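Local atomic coordinates of putative methyltransferase from antibiotic biosynthesis pathway (Anabaena variabilis ATCC 29413, PDB entry 3EGE), a protein that probably acts as an S-adenosylmethionine-dependent methyltransferase, possibly in an antibiotic biosynthesis pathway. Residues A[24-29]-A[50-55]; A[30-33]-A[37-40]. All coordinates share one frame; numbering follows the deposited sequence.

Contact 1: residues A[24-29]-A[50-55]; sequences NAIINL and VALANQ
Two neighbouring helices of the Rossmann-like methyltransferase fold, 20-30 and 47-53, meet here through Ile26 and Ile27 on one side and Leu52 and Gln55 on the other. The backbones come closest at Ile27 and Leu52, with 7.6 Å between Ile27 CA and Leu52 CA, a gap that branched side chains fill from both helices. Ile27 has CG1 anti to its carbonyl carbon (chi1 -70°), which sends the ethyl arm toward helix 47-53. There it runs alongside Leu52 in the opposite direction, and Ile27 CD1 lies 3.4 Å from Leu52 CD2, a tight approach for two methyl groups. Ile26 uses its other branch: its CG2 meets the forked end of Leu52, 3.9 Å from Leu52 CD2 and 4.0 Å from Leu52 CD1, and the two side chains cross at about a right angle. Gln55, three residues on from Leu52, adds only its methylenes. Gln55 CB is 3.7 Å from Ile27 CD1, and the bend at chi2 (-67°) turns the amide away from that methyl. A long chain with a polar end therefore suits this exposed margin, whereas Ile26 and Leu52 occupy buried positions where apolar branches pack well. Beneath them both rest on Ile99 of strand 97-101, so the two helices share one face of the sheet. Val23 of helix 20-30 extends the seam with Leu52 and Gln55, and Phe254 of strand 252-258 supports Ile26.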
ATOM      1  N   ASN A  24       5.057  -1.500  12.307  1.00 66.58           N
ATOM      2  CA  ASN A  24       4.768  -2.382  13.460  1.00 67.25           C
ATOM      3  C   ASN A  24       3.786  -3.518  13.091  1.00 66.80           C
ATOM      4  O   ASN A  24       3.975  -4.660  13.516  1.00 66.16           O
ATOM      5  CB  ASN A  24       4.215  -1.591  14.670  1.00 68.42           C
ATOM      6  CG  ASN A  24       5.242  -0.626  15.303  1.00 68.84           C
ATOM      7  OD1 ASN A  24       6.439  -0.731  15.094  1.00 73.95           O
ATOM      8  ND2 ASN A  24       4.743   0.331  16.068  1.00 73.07           N
ATOM      9  N   ALA A  25       2.773  -3.186  12.285  1.00 66.61           N
ATOM     10  CA  ALA A  25       1.795  -4.157  11.758  1.00 66.74           C
ATOM     11  C   ALA A  25       2.491  -5.228  10.904  1.00 66.61           C
ATOM     12  O   ALA A  25       2.272  -6.422  11.114  1.00 67.32           O
ATOM     13  CB  ALA A  25       0.699  -3.435  10.928  1.00 65.59           C
ATOM     14  N   ILE A  26       3.338  -4.790   9.969  1.00 66.82           N
ATOM     15  CA  ILE A  26       4.124  -5.702   9.092  1.00 66.84           C
ATOM     16  C   ILE A  26       5.079  -6.570   9.931  1.00 66.77           C
ATOM     17  O   ILE A  26       5.131  -7.793   9.755  1.00 67.74           O
ATOM     18  CB  ILE A  26       4.942  -4.929   8.037  1.00 66.98           C
ATOM     19  CG1 ILE A  26       4.023  -4.146   7.074  1.00 69.96           C
ATOM     20  CG2 ILE A  26       5.824  -5.880   7.198  1.00 67.26           C
ATOM     21  CD1 ILE A  26       4.760  -3.003   6.353  1.00 65.83           C
ATOM     22  N   ILE A  27       5.808  -5.935  10.850  1.00 66.03           N
ATOM     23  CA  ILE A  27       6.726  -6.638  11.747  1.00 66.36           C
ATOM     24  C   ILE A  27       6.001  -7.711  12.567  1.00 66.84           C
ATOM     25  O   ILE A  27       6.519  -8.823  12.703  1.00 67.44           O
ATOM     26  CB  ILE A  27       7.511  -5.645  12.683  1.00 66.11           C
ATOM     27  CG1 ILE A  27       8.520  -4.821  11.870  1.00 69.49           C
ATOM     28  CG2 ILE A  27       8.272  -6.378  13.819  1.00 64.73           C
ATOM     29  CD1 ILE A  27       9.721  -5.593  11.300  1.00 68.92           C
ATOM     30  N   ASN A  28       4.809  -7.387  13.088  1.00 67.28           N
ATOM     31  CA  ASN A  28       4.035  -8.342  13.899  1.00 68.02           C
ATOM     32  C   ASN A  28       3.547  -9.545  13.082  1.00 67.39           C
ATOM     33  O   ASN A  28       3.670 -10.689  13.536  1.00 65.49           O
ATOM     34  CB  ASN A  28       2.918  -7.637  14.684  1.00 69.59           C
ATOM     35  CG  ASN A  28       3.472  -6.658  15.743  1.00 75.61           C
ATOM     36  OD1 ASN A  28       4.493  -6.922  16.396  1.00 82.01           O
ATOM     37  ND2 ASN A  28       2.793  -5.529  15.912  1.00 80.74           N
ATOM     38  N   LEU A  29       3.059  -9.289  11.867  1.00 67.63           N
ATOM     39  CA  LEU A  29       2.642 -10.375  10.963  1.00 68.15           C
ATOM     40  C   LEU A  29       3.807 -11.274  10.479  1.00 68.70           C
ATOM     41  O   LEU A  29       3.612 -12.468  10.234  1.00 67.58           O
ATOM     42  CB  LEU A  29       1.860  -9.821   9.760  1.00 67.81           C
ATOM     43  CG  LEU A  29       0.465  -9.273  10.092  1.00 66.73           C
ATOM     44  CD1 LEU A  29      -0.171  -8.642   8.859  1.00 60.06           C
ATOM     45  CD2 LEU A  29      -0.452 -10.375  10.707  1.00 60.53           C
ATOM     46  N   VAL A  50      13.581   0.226   3.674  1.00 65.00           N
ATOM     47  CA  VAL A  50      14.534   0.855   4.620  1.00 65.05           C
ATOM     48  C   VAL A  50      14.000   0.851   6.047  1.00 64.13           C
ATOM     49  O   VAL A  50      14.742   0.555   6.985  1.00 64.06           O
ATOM     50  CB  VAL A  50      14.914   2.320   4.192  1.00 66.55           C
ATOM     51  CG1 VAL A  50      15.777   3.025   5.283  1.00 60.66           C
ATOM     52  CG2 VAL A  50      15.637   2.299   2.826  1.00 63.39           C
ATOM     53  N   ALA A  51      12.718   1.183   6.193  1.00 64.96           N
ATOM     54  CA  ALA A  51      12.029   1.189   7.487  1.00 66.56           C
ATOM     55  C   ALA A  51      12.107  -0.198   8.173  1.00 66.98           C
ATOM     56  O   ALA A  51      12.433  -0.292   9.360  1.00 68.00           O
ATOM     57  CB  ALA A  51      10.551   1.665   7.309  1.00 65.56           C
ATOM     58  N   LEU A  52      11.844  -1.257   7.408  1.00 67.54           N
ATOM     59  CA  LEU A  52      11.968  -2.648   7.908  1.00 68.54           C
ATOM     60  C   LEU A  52      13.407  -3.077   8.090  1.00 69.11           C
ATOM     61  O   LEU A  52      13.689  -3.823   9.025  1.00 69.83           O
ATOM     62  CB  LEU A  52      11.234  -3.638   7.000  1.00 69.86           C
ATOM     63  CG  LEU A  52       9.707  -3.482   7.066  1.00 70.79           C
ATOM     64  CD1 LEU A  52       9.088  -3.957   5.786  1.00 74.20           C
ATOM     65  CD2 LEU A  52       9.131  -4.211   8.290  1.00 69.68           C
ATOM     66  N   ALA A  53      14.318  -2.610   7.222  1.00 70.02           N
ATOM     67  CA  ALA A  53      15.760  -2.871   7.394  1.00 70.60           C
ATOM     68  C   ALA A  53      16.214  -2.298   8.742  1.00 71.20           C
ATOM     69  O   ALA A  53      16.898  -2.968   9.502  1.00 72.38           O
ATOM     70  CB  ALA A  53      16.612  -2.286   6.233  1.00 70.16           C
ATOM     71  N   ASN A  54      15.761  -1.079   9.048  1.00 71.54           N
ATOM     72  CA  ASN A  54      16.037  -0.427  10.335  1.00 70.12           C
ATOM     73  C   ASN A  54      15.452  -1.116  11.555  1.00 69.80           C
ATOM     74  O   ASN A  54      15.841  -0.760  12.664  1.00 69.29           O
ATOM     75  CB  ASN A  54      15.629   1.059  10.296  1.00 70.42           C
ATOM     76  CG  ASN A  54      16.552   1.900   9.414  1.00 69.19           C
ATOM     77  OD1 ASN A  54      17.726   1.593   9.261  1.00 69.59           O
ATOM     78  ND2 ASN A  54      16.028   2.973   8.864  1.00 64.26           N
ATOM     79  N   GLN A  55      14.532  -2.077  11.367  1.00 69.88           N
ATOM     80  CA  GLN A  55      14.029  -2.920  12.472  1.00 69.66           C
ATOM     81  C   GLN A  55      14.918  -4.132  12.753  1.00 68.74           C
ATOM     82  O   GLN A  55      14.584  -4.901  13.622  1.00 69.56           O
ATOM     83  CB  GLN A  55      12.608  -3.426  12.190  1.00 71.00           C
ATOM     84  CG  GLN A  55      11.529  -2.341  12.087  1.00 76.59           C
ATOM     85  CD  GLN A  55      11.261  -1.611  13.393  1.00 78.32           C
ATOM     86  OE1 GLN A  55      11.186  -0.390  13.407  1.00 84.94           O
ATOM     87  NE2 GLN A  55      11.142  -2.349  14.492  1.00 80.19           N
TER

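Contact 2: residues A[30-33]-A[37-40]; sequences LNLP and VIAD
The backbone polar groups of Ile38 are taken up by hydrogen bonds with Phe58 and Tyr60 of the adjacent strand 58-62, which holds its side chain toward Leu30 and Leu32 of the segment leading into its own strand. Next to it, Val37 N is hydrogen-bonded to Asp96 OD2. With its peptide groups engaged along the strand, Ile38 meets the leucines by apolar packing alone. The touching group is the short branch, Ile38 CG2, which lies anti to the carbonyl carbon because CG1 sits between the backbone N and that carbon (chi1 66°). Leu32 CD1 approaches this methyl to 3.4 Å, the two side chains crossing obliquely. Leu30 CD1 adds a looser touch, 4.2 Å from Ile38 CG2, so one methyl receives a leucine from the last turn of helix 20-30 and another from the loop behind it. Asn31, between them, is the first residue to leave the helix and has positive phi (48°), a conformation that asparagine tolerates better than most residues. Both leucines still turn their CB atoms toward the strand. A leucine in either place can bring one terminal methyl, CD1, to the CG2 of a beta-branched residue fixed in the sheet. Leu30 and Ile38 also rest on Ile99 of strand 97-101, the neighbour on the other side of strand 37-41. A helix turning back through a short loop to pack on the first central parallel strand is characteristic of Rossmann-like methyltransferases.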
ATOM      1  N   LEU A  30       4.993 -10.685  10.328  1.00 69.42           N
ATOM      2  CA  LEU A  30       6.191 -11.411   9.894  1.00 68.10           C
ATOM      3  C   LEU A  30       6.685 -12.326  10.985  1.00 69.10           C
ATOM      4  O   LEU A  30       7.115 -13.448  10.702  1.00 70.50           O
ATOM      5  CB  LEU A  30       7.320 -10.453   9.478  1.00 66.49           C
ATOM      6  CG  LEU A  30       7.206  -9.754   8.121  1.00 62.73           C
ATOM      7  CD1 LEU A  30       8.306  -8.708   8.020  1.00 54.43           C
ATOM      8  CD2 LEU A  30       7.273 -10.733   6.922  1.00 56.14           C
ATOM      9  N   ASN A  31       6.673 -11.816  12.217  1.00 69.47           N
ATOM     10  CA  ASN A  31       7.082 -12.558  13.393  1.00 69.62           C
ATOM     11  C   ASN A  31       8.436 -13.288  13.190  1.00 68.61           C
ATOM     12  O   ASN A  31       8.561 -14.493  13.390  1.00 67.67           O
ATOM     13  CB  ASN A  31       5.954 -13.514  13.801  1.00 69.35           C
ATOM     14  CG  ASN A  31       6.246 -14.213  15.107  1.00 72.71           C
ATOM     15  OD1 ASN A  31       6.731 -13.593  16.053  1.00 74.77           O
ATOM     16  ND2 ASN A  31       6.017 -15.515  15.145  1.00 73.02           N
ATOM     17  N   LEU A  32       9.416 -12.521  12.729  1.00 68.08           N
ATOM     18  CA  LEU A  32      10.749 -13.017  12.430  1.00 66.95           C
ATOM     19  C   LEU A  32      11.744 -12.516  13.461  1.00 67.20           C
ATOM     20  O   LEU A  32      11.579 -11.422  13.978  1.00 66.91           O
ATOM     21  CB  LEU A  32      11.193 -12.544  11.044  1.00 65.64           C
ATOM     22  CG  LEU A  32      10.571 -13.250   9.844  1.00 63.46           C
ATOM     23  CD1 LEU A  32      10.935 -12.492   8.563  1.00 59.23           C
ATOM     24  CD2 LEU A  32      10.997 -14.731   9.746  1.00 56.79           C
ATOM     25  N   PRO A  33      12.766 -13.333  13.787  1.00 68.56           N
ATOM     26  CA  PRO A  33      13.818 -12.822  14.656  1.00 69.07           C
ATOM     27  C   PRO A  33      14.729 -11.840  13.918  1.00 69.32           C
ATOM     28  O   PRO A  33      14.783 -11.842  12.679  1.00 69.41           O
ATOM     29  CB  PRO A  33      14.595 -14.085  15.036  1.00 69.03           C
ATOM     30  CG  PRO A  33      14.402 -14.990  13.903  1.00 68.51           C
ATOM     31  CD  PRO A  33      13.001 -14.750  13.441  1.00 67.83           C
ATOM     32  N   VAL A  37      15.911 -12.491   6.747  1.00 63.65           N
ATOM     33  CA  VAL A  37      15.909 -11.908   5.417  1.00 61.28           C
ATOM     34  C   VAL A  37      14.476 -11.943   4.885  1.00 61.48           C
ATOM     35  O   VAL A  37      13.749 -12.934   5.071  1.00 59.30           O
ATOM     36  CB  VAL A  37      16.913 -12.625   4.460  1.00 62.68           C
ATOM     37  CG1 VAL A  37      16.993 -11.935   3.065  1.00 58.81           C
ATOM     38  CG2 VAL A  37      18.292 -12.629   5.072  1.00 60.59           C
ATOM     39  N   ILE A  38      14.048 -10.805   4.309  1.00 61.87           N
ATOM     40  CA  ILE A  38      12.770 -10.688   3.658  1.00 61.23           C
ATOM     41  C   ILE A  38      12.921 -10.146   2.235  1.00 61.27           C
ATOM     42  O   ILE A  38      13.866  -9.414   1.937  1.00 59.03           O
ATOM     43  CB  ILE A  38      11.719  -9.826   4.488  1.00 62.67           C
ATOM     44  CG1 ILE A  38      12.122  -8.339   4.617  1.00 63.26           C
ATOM     45  CG2 ILE A  38      11.480 -10.460   5.899  1.00 60.61           C
ATOM     46  CD1 ILE A  38      10.959  -7.419   4.898  1.00 61.94           C
ATOM     47  N   ALA A  39      11.979 -10.528   1.368  1.00 62.34           N
ATOM     48  CA  ALA A  39      11.870  -9.993   0.022  1.00 62.45           C
ATOM     49  C   ALA A  39      10.716  -8.998   0.094  1.00 63.55           C
ATOM     50  O   ALA A  39       9.688  -9.287   0.734  1.00 60.77           O
ATOM     51  CB  ALA A  39      11.595 -11.052  -0.983  1.00 60.83           C
ATOM     52  N   ASP A  40      10.930  -7.804  -0.497  1.00 65.13           N
ATOM     53  CA  ASP A  40       9.913  -6.735  -0.614  1.00 65.34           C
ATOM     54  C   ASP A  40       9.641  -6.638  -2.125  1.00 65.21           C
ATOM     55  O   ASP A  40      10.474  -6.100  -2.897  1.00 63.86           O
ATOM     56  CB  ASP A  40      10.437  -5.410  -0.031  1.00 67.22           C
ATOM     57  CG  ASP A  40       9.389  -4.270  -0.043  1.00 66.89           C
ATOM     58  OD1 ASP A  40       8.216  -4.468  -0.450  1.00 69.56           O
ATOM     59  OD2 ASP A  40       9.763  -3.146   0.381  1.00 74.03           O
TER

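Both contacts involve residues of helix 20-30 and the layer covering one face of the parallel sheet, but they join different partners. Contact 1 sets helix against helix and runs out to an exposed glutamine at its margin; contact 2 sets the helix end and following loop on strand 37-41, and two of its three touching residues are buried. Their chemistry is alike, methyl against methyl, though contact 1 also uses the aliphatic part of a polar side chain. They meet where Leu52 CD1 lies 4.0 Å from Ile38 CD1. The contact centres are about 8 Å apart, and the two apolar patches adjoin.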